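Foldase protein PrsA (Streptococcus pneumoniae, PDB 5TVL) probably assists the folding of secreted proteins outside the cell membrane, with a peptidyl-prolyl cis-trans isomerase activity that interconverts trans and cis peptidylproline bonds. Local coordinates at residues Q20-P25 / D262-N267; A27-L32 / Q266-Q271; M34-V39 / K251-A256; I124-N129 / S205-I210. All blocks are in the same frame, centred on the assembly; numbering follows the deposited sequence.

Interaction 1 (Q20-P25 / D262-N267)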
# COMPACT_ATOMS: atom_id res chain seq x y z
N GLN A 20 30.18 18.82 15.89
CA GLN A 20 29.01 18.53 16.73
C GLN A 20 27.81 18.03 15.93
O GLN A 20 27.18 17.04 16.31
CB GLN A 20 28.60 19.76 17.54
CG GLN A 20 29.65 20.24 18.53
CD GLN A 20 29.92 19.24 19.64
OE1 GLN A 20 28.99 18.74 20.28
NE2 GLN A 20 31.19 18.93 19.88
N VAL A 21 27.49 18.71 14.82
CA VAL A 21 26.31 18.37 14.00
C VAL A 21 26.37 16.99 13.33
O VAL A 21 25.33 16.39 13.05
CB VAL A 21 26.01 19.45 12.92
CG1 VAL A 21 26.84 19.25 11.66
CG2 VAL A 21 24.53 19.47 12.56
N LYS A 22 27.59 16.48 13.09
CA LYS A 22 27.78 15.14 12.51
C LYS A 22 27.18 13.98 13.31
O LYS A 22 26.95 12.91 12.76
CB LYS A 22 29.28 14.87 12.25
CG LYS A 22 30.14 14.69 13.49
CD LYS A 22 31.57 14.33 13.11
CE LYS A 22 32.36 13.84 14.31
NZ LYS A 22 33.73 13.43 13.92
N ASN A 23 26.95 14.19 14.61
CA ASN A 23 26.28 13.19 15.45
C ASN A 23 24.75 13.29 15.43
O ASN A 23 24.07 12.40 15.93
CB ASN A 23 26.79 13.29 16.88
CG ASN A 23 28.27 12.98 16.99
OD1 ASN A 23 28.71 11.88 16.64
ND2 ASN A 23 29.06 13.94 17.45
N ASN A 24 24.21 14.37 14.85
CA ASN A 24 22.77 14.58 14.77
C ASN A 24 22.17 13.61 13.74
O ASN A 24 22.59 13.63 12.58
CB ASN A 24 22.46 16.03 14.38
CG ASN A 24 20.98 16.37 14.50
OD1 ASN A 24 20.20 16.08 13.61
ND2 ASN A 24 20.61 17.01 15.60
N PRO A 25 21.21 12.76 14.16
CA PRO A 25 20.59 11.79 13.23
C PRO A 25 20.11 12.40 11.91
O PRO A 25 20.39 11.87 10.84
CB PRO A 25 19.40 11.24 14.03
CG PRO A 25 19.75 11.45 15.46
CD PRO A 25 20.69 12.62 15.53
N ASP A 262 34.74 9.72 7.59
CA ASP A 262 34.45 10.08 8.98
C ASP A 262 33.62 8.99 9.66
O ASP A 262 32.57 8.60 9.16
CB ASP A 262 33.71 11.42 9.03
CG ASP A 262 33.75 12.07 10.40
OD1 ASP A 262 33.23 11.48 11.37
OD2 ASP A 262 34.30 13.19 10.51
N GLN A 263 34.09 8.52 10.81
CA GLN A 263 33.48 7.39 11.54
C GLN A 263 32.05 7.66 12.02
O GLN A 263 31.26 6.72 12.17
CB GLN A 263 34.38 7.00 12.73
CG GLN A 263 33.94 5.79 13.56
CD GLN A 263 33.76 4.53 12.73
OE1 GLN A 263 34.48 4.30 11.75
NE2 GLN A 263 32.79 3.69 13.12
N ALA A 264 31.71 8.92 12.27
CA ALA A 264 30.37 9.32 12.72
C ALA A 264 29.24 8.85 11.80
O ALA A 264 28.15 8.53 12.29
CB ALA A 264 30.30 10.83 12.90
N PHE A 265 29.49 8.80 10.49
CA PHE A 265 28.48 8.40 9.51
C PHE A 265 28.46 6.91 9.16
O PHE A 265 27.59 6.48 8.41
CB PHE A 265 28.63 9.23 8.24
CG PHE A 265 28.59 10.71 8.47
CD1 PHE A 265 27.37 11.38 8.60
CD2 PHE A 265 29.76 11.44 8.59
CE1 PHE A 265 27.33 12.75 8.83
CE2 PHE A 265 29.73 12.81 8.82
CZ PHE A 265 28.51 13.47 8.94
N GLN A 266 29.39 6.12 9.71
CA GLN A 266 29.57 4.70 9.34
C GLN A 266 28.31 3.84 9.54
O GLN A 266 28.03 2.97 8.71
CB GLN A 266 30.75 4.09 10.11
CG GLN A 266 31.19 2.70 9.66
CD GLN A 266 31.70 2.67 8.23
OE1 GLN A 266 32.48 3.52 7.82
NE2 GLN A 266 31.26 1.67 7.46
N ASN A 267 27.58 4.08 10.62
CA ASN A 267 26.38 3.29 10.96
C ASN A 267 25.19 3.53 10.03
O ASN A 267 24.46 2.58 9.74
CB ASN A 267 25.95 3.53 12.42
CG ASN A 267 26.95 2.99 13.44
OD1 ASN A 267 27.88 2.26 13.10
ND2 ASN A 267 26.74 3.36 14.70
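K22 turns its CG between its own backbone N and carbonyl carbon (chi1 69°) and then runs straight out, which carries the whole side chain over to D262, whose carboxylate is swung away from its backbone N (chi1 -162°) to receive it. The two side chains meet at about a right angle in a salt bridge: D262 OD1 accepts K22 NZ through its syn lone pair at 3.2 Å; the bond to OD2 is weak. The anti lone pair of the same OD1 takes the N-H of A264 at 3.1 Å, an Asx turn that ties the carboxylate to its own chain at the start of the short 3-10 segment, helping to hold it still for the lysine. Aspartate, with its short side chain, suits this double task. Between the charge and the backbone the lysine is used for its methylenes: K22 CD passes 3.7 Å from A264 CB, where a small methyl lets the chain lie close, and K22 CB approaches F265 CZ at 3.7 Å, obliquely to the ring. Both charges have second partners nearby in helix 14-21, E19 for K22 and Y18 for D262. The contact thus sets the turn after helix 14-21 against the approach to helix 266-270; F265 meets F17 of the second subunit edge-to-face and reaches on to helix 25-44 and strand 259-260.

Interaction 2 (A27-L32 / Q266-Q271)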
# COMPACT_ATOMS: atom_id res chain seq x y z
N ALA A 27 21.13 15.14 10.46
CA ALA A 27 22.31 15.53 9.67
C ALA A 27 22.99 14.34 9.00
O ALA A 27 23.50 14.46 7.88
CB ALA A 27 23.30 16.28 10.55
N GLN A 28 23.02 13.19 9.67
CA GLN A 28 23.56 11.97 9.08
C GLN A 28 22.74 11.50 7.87
O GLN A 28 23.30 10.95 6.92
CB GLN A 28 23.67 10.87 10.13
CG GLN A 28 24.70 11.16 11.21
CD GLN A 28 24.65 10.20 12.38
OE1 GLN A 28 23.75 9.36 12.47
NE2 GLN A 28 25.61 10.32 13.28
N GLN A 29 21.43 11.73 7.92
CA GLN A 29 20.52 11.45 6.80
C GLN A 29 20.80 12.38 5.60
O GLN A 29 20.65 11.97 4.45
CB GLN A 29 19.06 11.59 7.25
CG GLN A 29 18.02 10.98 6.31
CD GLN A 29 18.10 9.45 6.20
OE1 GLN A 29 18.34 8.76 7.20
NE2 GLN A 29 17.88 8.93 5.00
N VAL A 30 21.20 13.62 5.88
CA VAL A 30 21.54 14.59 4.83
C VAL A 30 22.79 14.16 4.04
O VAL A 30 22.81 14.31 2.81
CB VAL A 30 21.70 16.02 5.40
CG1 VAL A 30 22.35 16.97 4.40
CG2 VAL A 30 20.34 16.55 5.82
N LEU A 31 23.81 13.63 4.71
CA LEU A 31 25.00 13.12 4.01
C LEU A 31 24.66 11.87 3.20
O LEU A 31 25.18 11.68 2.10
CB LEU A 31 26.13 12.79 4.98
CG LEU A 31 27.49 12.47 4.33
CD1 LEU A 31 28.13 13.72 3.75
CD2 LEU A 31 28.42 11.81 5.32
N LEU A 32 23.80 11.02 3.77
CA LEU A 32 23.31 9.83 3.08
C LEU A 32 22.56 10.20 1.81
O LEU A 32 22.74 9.57 0.77
CB LEU A 32 22.41 9.01 4.00
CG LEU A 32 21.85 7.69 3.46
CD1 LEU A 32 22.99 6.72 3.17
CD2 LEU A 32 20.85 7.09 4.44
N GLN A 266 29.39 6.12 9.71
CA GLN A 266 29.57 4.70 9.34
C GLN A 266 28.31 3.84 9.54
O GLN A 266 28.03 2.97 8.71
CB GLN A 266 30.75 4.09 10.11
CG GLN A 266 31.19 2.70 9.66
CD GLN A 266 31.70 2.67 8.23
OE1 GLN A 266 32.48 3.52 7.82
NE2 GLN A 266 31.26 1.67 7.46
N ASN A 267 27.58 4.08 10.62
CA ASN A 267 26.38 3.29 10.96
C ASN A 267 25.19 3.53 10.03
O ASN A 267 24.46 2.58 9.74
CB ASN A 267 25.95 3.53 12.42
CG ASN A 267 26.95 2.99 13.44
OD1 ASN A 267 27.88 2.26 13.10
ND2 ASN A 267 26.74 3.36 14.70
N ILE A 268 24.99 4.76 9.57
CA ILE A 268 23.86 5.07 8.67
C ILE A 268 24.06 4.50 7.26
O ILE A 268 23.09 4.29 6.54
CB ILE A 268 23.53 6.59 8.63
CG1 ILE A 268 22.05 6.81 8.31
CG2 ILE A 268 24.41 7.35 7.63
CD1 ILE A 268 21.60 8.25 8.40
N PHE A 269 25.32 4.26 6.88
CA PHE A 269 25.66 3.57 5.62
C PHE A 269 25.65 2.04 5.72
O PHE A 269 25.68 1.37 4.69
CB PHE A 269 27.03 4.05 5.10
CG PHE A 269 26.98 5.38 4.40
CD1 PHE A 269 26.68 5.46 3.04
CD2 PHE A 269 27.25 6.55 5.09
CE1 PHE A 269 26.65 6.68 2.39
CE2 PHE A 269 27.22 7.78 4.45
CZ PHE A 269 26.91 7.84 3.10
N THR A 270 25.63 1.49 6.93
CA THR A 270 25.71 0.03 7.14
C THR A 270 24.47 -0.72 6.61
O THR A 270 24.60 -1.86 6.15
CB THR A 270 25.93 -0.33 8.63
OG1 THR A 270 27.02 0.44 9.15
CG2 THR A 270 26.25 -1.81 8.80
N GLN A 271 23.30 -0.08 6.67
CA GLN A 271 22.08 -0.65 6.06
C GLN A 271 22.19 -0.88 4.55
O GLN A 271 21.57 -1.81 4.03
CB GLN A 271 20.85 0.23 6.36
CG GLN A 271 20.87 1.63 5.77
CD GLN A 271 19.57 2.38 5.99
OE1 GLN A 271 18.48 1.84 5.78
NE2 GLN A 271 19.67 3.65 6.39
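I268 and L32 interlock where helix 25-44 packs against the short, weakly bonded helix 266-270 near the C-terminus, a helix-helix crossing at -58° with the local axes 9.8 Å apart. The chief bump on the C-terminal side is I268. Its long branch is stretched out, so that CD1 enters the shallow recess bordered by Q28, Q29 and L32 and rests 3.5 Å from Q28 C, with Q28 CB and Q29 OE1 also close. An isoleucine suits the place because its second branch, CG2, can settle near Q28 O while the long one probes deeper. L32 is the answering bump. Its fork straddles two neighbours: CD2 lies against I268 CG1 at 4.1 Å, and CD1 against F269. The flat phenylalanine ring offers a wide surface to one leucine and an edge to another, L31 CD2 standing near the ring plane, 4.3 Å from F269 CE2. Beyond these apolar groups Q271 NE2 approaches L32 CD2 at a slant, and E107 of the third subunit packs on I268. L32 CD1 sits over one face of the F269 ring in a CH-pi contact, 4.0 Å from the centroid and displaced toward the rim.

Interaction 3 (M34-V39 / K251-A256)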
# COMPACT_ATOMS: atom_id res chain seq x y z
N MET A 34 22.79 13.13 0.13
CA MET A 34 23.77 13.72 -0.79
C MET A 34 24.56 12.64 -1.53
O MET A 34 24.90 12.81 -2.70
CB MET A 34 24.75 14.64 -0.05
CG MET A 34 24.16 15.98 0.38
SD MET A 34 25.26 16.87 1.50
CE MET A 34 26.56 17.38 0.37
N THR A 35 24.86 11.53 -0.84
CA THR A 35 25.56 10.40 -1.44
C THR A 35 24.71 9.68 -2.49
O THR A 35 25.18 9.39 -3.59
CB THR A 35 26.01 9.38 -0.38
OG1 THR A 35 26.81 10.06 0.60
CG2 THR A 35 26.84 8.26 -0.99
N ILE A 36 23.46 9.41 -2.14
CA ILE A 36 22.49 8.81 -3.07
C ILE A 36 22.32 9.70 -4.30
O ILE A 36 22.35 9.20 -5.43
CB ILE A 36 21.12 8.54 -2.37
CG1 ILE A 36 21.27 7.40 -1.36
CG2 ILE A 36 20.04 8.19 -3.39
CD1 ILE A 36 20.15 7.32 -0.34
N GLN A 37 22.18 11.01 -4.10
CA GLN A 37 22.04 11.96 -5.22
C GLN A 37 23.19 11.87 -6.21
O GLN A 37 22.95 11.81 -7.42
CB GLN A 37 21.92 13.40 -4.72
CG GLN A 37 22.08 14.44 -5.83
CD GLN A 37 21.53 15.80 -5.47
OE1 GLN A 37 20.91 16.46 -6.31
NE2 GLN A 37 21.75 16.23 -4.23
N LYS A 38 24.42 11.90 -5.70
CA LYS A 38 25.62 11.89 -6.56
C LYS A 38 25.78 10.61 -7.39
O LYS A 38 26.15 10.67 -8.57
CB LYS A 38 26.90 12.13 -5.74
CG LYS A 38 27.19 13.59 -5.45
CD LYS A 38 28.61 13.78 -4.95
CE LYS A 38 28.91 15.24 -4.66
NZ LYS A 38 29.05 16.06 -5.90
N VAL A 39 25.51 9.46 -6.77
CA VAL A 39 25.63 8.17 -7.44
C VAL A 39 24.54 8.01 -8.51
O VAL A 39 24.84 7.59 -9.64
CB VAL A 39 25.60 6.99 -6.44
CG1 VAL A 39 25.53 5.64 -7.15
CG2 VAL A 39 26.82 7.04 -5.53
N LYS A 251 22.39 -1.62 -3.81
CA LYS A 251 23.16 -2.18 -4.92
C LYS A 251 23.93 -1.08 -5.65
O LYS A 251 25.13 -1.23 -5.90
CB LYS A 251 22.26 -2.92 -5.92
CG LYS A 251 21.75 -4.27 -5.42
CD LYS A 251 22.79 -5.37 -5.56
CE LYS A 251 22.24 -6.70 -5.08
NZ LYS A 251 23.19 -7.83 -5.31
N GLU A 252 23.24 0.01 -5.97
CA GLU A 252 23.85 1.12 -6.70
C GLU A 252 24.96 1.82 -5.88
O GLU A 252 25.99 2.19 -6.44
CB GLU A 252 22.78 2.14 -7.14
CG GLU A 252 23.17 2.94 -8.37
CD GLU A 252 23.34 2.07 -9.60
OE1 GLU A 252 22.33 1.61 -10.16
OE2 GLU A 252 24.50 1.84 -10.00
N LEU A 253 24.74 1.97 -4.58
CA LEU A 253 25.76 2.52 -3.67
C LEU A 253 26.97 1.58 -3.54
O LEU A 253 28.11 2.05 -3.51
CB LEU A 253 25.17 2.82 -2.29
CG LEU A 253 24.14 3.96 -2.25
CD1 LEU A 253 23.28 3.88 -1.00
CD2 LEU A 253 24.81 5.33 -2.32
N GLN A 254 26.72 0.27 -3.47
CA GLN A 254 27.80 -0.74 -3.50
C GLN A 254 28.63 -0.70 -4.78
O GLN A 254 29.84 -0.95 -4.74
CB GLN A 254 27.23 -2.16 -3.31
CG GLN A 254 26.88 -2.53 -1.88
CD GLN A 254 25.98 -3.75 -1.79
OE1 GLN A 254 26.00 -4.63 -2.66
NE2 GLN A 254 25.18 -3.82 -0.73
N ALA A 255 27.98 -0.41 -5.91
CA ALA A 255 28.64 -0.29 -7.21
C ALA A 255 29.55 0.94 -7.31
O ALA A 255 30.55 0.92 -8.03
CB ALA A 255 27.61 -0.27 -8.33
N ALA A 256 29.19 2.01 -6.60
CA ALA A 256 30.01 3.22 -6.53
C ALA A 256 31.31 3.06 -5.74
O ALA A 256 32.21 3.90 -5.87
CB ALA A 256 29.19 4.37 -5.96
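A steep helix-helix crossing joins helix 25-44 to the end of helix 242-255: V39, T35 and I36 of the first meet L253, E252 and A256 of the second, the local axes approaching to 10.1 Å at 75°. V39 touches all three partners. Its CG1 points away from its backbone N (chi1 172°) and rests near the backbone at E252 O, 3.6 Å off, with E252 CG at 3.8 Å; its CG2 faces A256 CB at 3.6 Å. The beta-branched valine presents two methyls at once, and the alanine is small enough for the helix end to come close. Such packing of an early helix on a late one brings both ends of the chain into one helical body, as in other PrsA proteins, whose N- and C-terminal parts fold together while the isomerase domain lies between them in sequence. L253 brings a forked end to two residues: the L253 and T35 side chains cross at about a right angle, CD2 3.8 Å from T35 CG2, and CD1 meets I36 CG1 at 4.1 Å. Threonine can turn its methyl to this apolar surface because its hydroxyl is bonded to L31 O one helical turn back. From its side chain E252 offers V39 the CG methylene, and its bent chain (chi2 63°) takes OE1 to a hydrogen bond with Y44 OH. T88 of helix 79-102 packs against I36.

Interaction 4 (I124-N129 / S205-I210). With SO4 (sulfate ion), chain K.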
# COMPACT_ATOMS: atom_id res chain seq x y z
N ILE A 124 -22.52 1.65 -11.56
CA ILE A 124 -22.45 1.68 -10.10
C ILE A 124 -23.30 2.82 -9.53
O ILE A 124 -23.52 3.82 -10.21
CB ILE A 124 -21.00 1.76 -9.56
CG1 ILE A 124 -20.26 3.02 -10.05
CG2 ILE A 124 -20.21 0.52 -9.95
CD1 ILE A 124 -18.93 3.25 -9.37
N ILE A 125 -23.76 2.64 -8.29
CA ILE A 125 -24.50 3.67 -7.55
C ILE A 125 -23.94 3.75 -6.13
O ILE A 125 -24.27 2.90 -5.29
CB ILE A 125 -26.03 3.38 -7.51
CG1 ILE A 125 -26.58 3.13 -8.93
CG2 ILE A 125 -26.79 4.53 -6.85
CD1 ILE A 125 -28.05 2.78 -8.98
N ARG A 126 -23.11 4.75 -5.86
CA ARG A 126 -22.57 4.99 -4.52
C ARG A 126 -23.58 5.78 -3.67
O ARG A 126 -24.23 6.70 -4.16
CB ARG A 126 -21.24 5.74 -4.59
CG ARG A 126 -20.44 5.72 -3.29
CD ARG A 126 -19.08 6.37 -3.46
NE ARG A 126 -19.17 7.81 -3.67
CZ ARG A 126 -18.13 8.63 -3.86
NH1 ARG A 126 -16.88 8.15 -3.87
NH2 ARG A 126 -18.33 9.93 -4.04
N LEU A 127 -23.69 5.41 -2.39
CA LEU A 127 -24.66 6.00 -1.46
C LEU A 127 -24.04 6.25 -0.08
O LEU A 127 -23.13 5.52 0.33
CB LEU A 127 -25.87 5.07 -1.33
CG LEU A 127 -26.82 5.04 -2.54
CD1 LEU A 127 -27.12 3.62 -2.99
CD2 LEU A 127 -28.10 5.81 -2.25
N ASN A 128 -24.53 7.27 0.61
CA ASN A 128 -24.04 7.63 1.95
C ASN A 128 -24.77 6.87 3.05
O ASN A 128 -24.14 6.40 3.98
CB ASN A 128 -24.18 9.14 2.18
CG ASN A 128 -23.26 9.95 1.27
OD1 ASN A 128 -23.00 9.56 0.14
ND2 ASN A 128 -22.77 11.08 1.77
N ASN A 129 -26.09 6.77 2.93
CA ASN A 129 -26.93 6.10 3.93
C ASN A 129 -27.09 4.62 3.57
O ASN A 129 -27.17 4.27 2.39
CB ASN A 129 -28.30 6.78 3.99
CG ASN A 129 -29.07 6.49 5.28
OD1 ASN A 129 -28.90 5.43 5.90
ND2 ASN A 129 -29.93 7.42 5.67
N SER A 205 -15.53 8.09 5.19
CA SER A 205 -16.74 7.63 5.86
C SER A 205 -17.32 6.45 5.07
O SER A 205 -16.97 6.24 3.91
CB SER A 205 -17.76 8.77 5.98
OG SER A 205 -18.12 9.28 4.71
N SER A 206 -18.21 5.69 5.70
CA SER A 206 -18.71 4.44 5.12
C SER A 206 -19.59 4.70 3.89
O SER A 206 -20.53 5.50 3.95
CB SER A 206 -19.47 3.60 6.15
OG SER A 206 -20.65 4.26 6.59
N GLN A 207 -19.25 4.04 2.78
CA GLN A 207 -19.98 4.17 1.51
C GLN A 207 -20.67 2.85 1.19
O GLN A 207 -20.25 1.79 1.63
CB GLN A 207 -19.03 4.55 0.37
CG GLN A 207 -18.27 5.87 0.55
CD GLN A 207 -19.13 7.11 0.34
OE1 GLN A 207 -20.12 7.32 1.04
NE2 GLN A 207 -18.73 7.96 -0.61
N TYR A 208 -21.76 2.95 0.43
CA TYR A 208 -22.57 1.79 0.06
C TYR A 208 -22.79 1.80 -1.45
O TYR A 208 -23.15 2.83 -2.02
CB TYR A 208 -23.91 1.82 0.82
CG TYR A 208 -23.72 1.90 2.32
CD1 TYR A 208 -23.57 3.14 2.96
CD2 TYR A 208 -23.67 0.75 3.10
CE1 TYR A 208 -23.37 3.21 4.32
CE2 TYR A 208 -23.47 0.82 4.47
CZ TYR A 208 -23.33 2.05 5.08
OH TYR A 208 -23.13 2.14 6.43
N TYR A 209 -22.55 0.65 -2.09
CA TYR A 209 -22.56 0.54 -3.54
C TYR A 209 -23.59 -0.48 -4.02
O TYR A 209 -23.85 -1.48 -3.33
CB TYR A 209 -21.18 0.13 -4.06
CG TYR A 209 -20.07 1.10 -3.73
CD1 TYR A 209 -19.43 1.06 -2.49
CD2 TYR A 209 -19.63 2.04 -4.66
CE1 TYR A 209 -18.40 1.94 -2.19
CE2 TYR A 209 -18.60 2.92 -4.37
CZ TYR A 209 -17.99 2.86 -3.13
OH TYR A 209 -16.96 3.73 -2.82
N ILE A 210 -24.17 -0.23 -5.18
CA ILE A 210 -25.01 -1.19 -5.90
C ILE A 210 -24.44 -1.26 -7.31
O ILE A 210 -24.28 -0.23 -7.96
CB ILE A 210 -26.50 -0.77 -5.93
CG1 ILE A 210 -27.04 -0.57 -4.51
CG2 ILE A 210 -27.34 -1.81 -6.65
CD1 ILE A 210 -28.37 0.16 -4.44
S SO4 K . -15.59 11.60 3.92
O1 SO4 K . -14.38 12.05 3.20
O2 SO4 K . -15.34 11.62 5.37
O3 SO4 K . -15.92 10.23 3.48
O4 SO4 K . -16.73 12.51 3.60
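R126 and Y209 project from one face of two antiparallel strands and run out together in the same direction, with the guanidinium plane turned 66° from the ring. The arginine touches with its aliphatic part: R126 CG is 3.5 Å from Y209 CE2 and CD 3.4 Å from Y209 OH. This chain passes the ring obliquely, and NH2 goes on to a hydrogen bond with the hydroxyl of Y204 of the third subunit. Q207 crosses R126 obliquely and places NE2 over one face of the guanidinium, toward its rim, the planes 40° apart; NE2 and R126 NE are both donors as modelled, so no hydrogen bond forms. The opposite face of the sheet carries L127, I210 and Y208. L127 CD1 and I210 CD1 meet at 4.0 Å, branched residues fitting an interior covered by helices, whereas Y208 turns its ring edge to backbone oxygens, with L127 O in the ring plane. L127 and Y208 are hydrogen-bonded backbone to backbone both ways. Before the strand, S205 N and OG both hydrogen-bond sulfate O3 (2.8 and 2.7 Å); the ion, probably taken up from the crystallisation liquor, also has a hydrogen bond from R126 NH1 of the third subunit. These are the central strands, 120-127 and 207-216, of the four-stranded antiparallel sheet of the parvulin-type isomerase domain, flanked by 166-169 and 196-198, with helices 130-139 and 147-154 on the face of L127 and I210.

Overall arrangement
Interactions 1, 2 and 3 form a continuous line along the start of the chain, joining it to the C-terminal end. Interactions 1 and 2 lie with centres about 7 Å apart and share Q266 and N267; K22 O and Q28 NE2, 3.0 Å apart, probably form a hydrogen bond between them. Interaction 3 follows about 12 Å from interaction 2, where F269 CZ packs on T35 OG1 at 3.3 Å. All three also touch the second subunit. Interaction 4 belongs to the isomerase domain on the other side of the chain's centre, its centre about 48 Å from those of interactions 2 and 3 and the nearest atoms at least about 33 Å apart, so the helical body and the sheet are well separated.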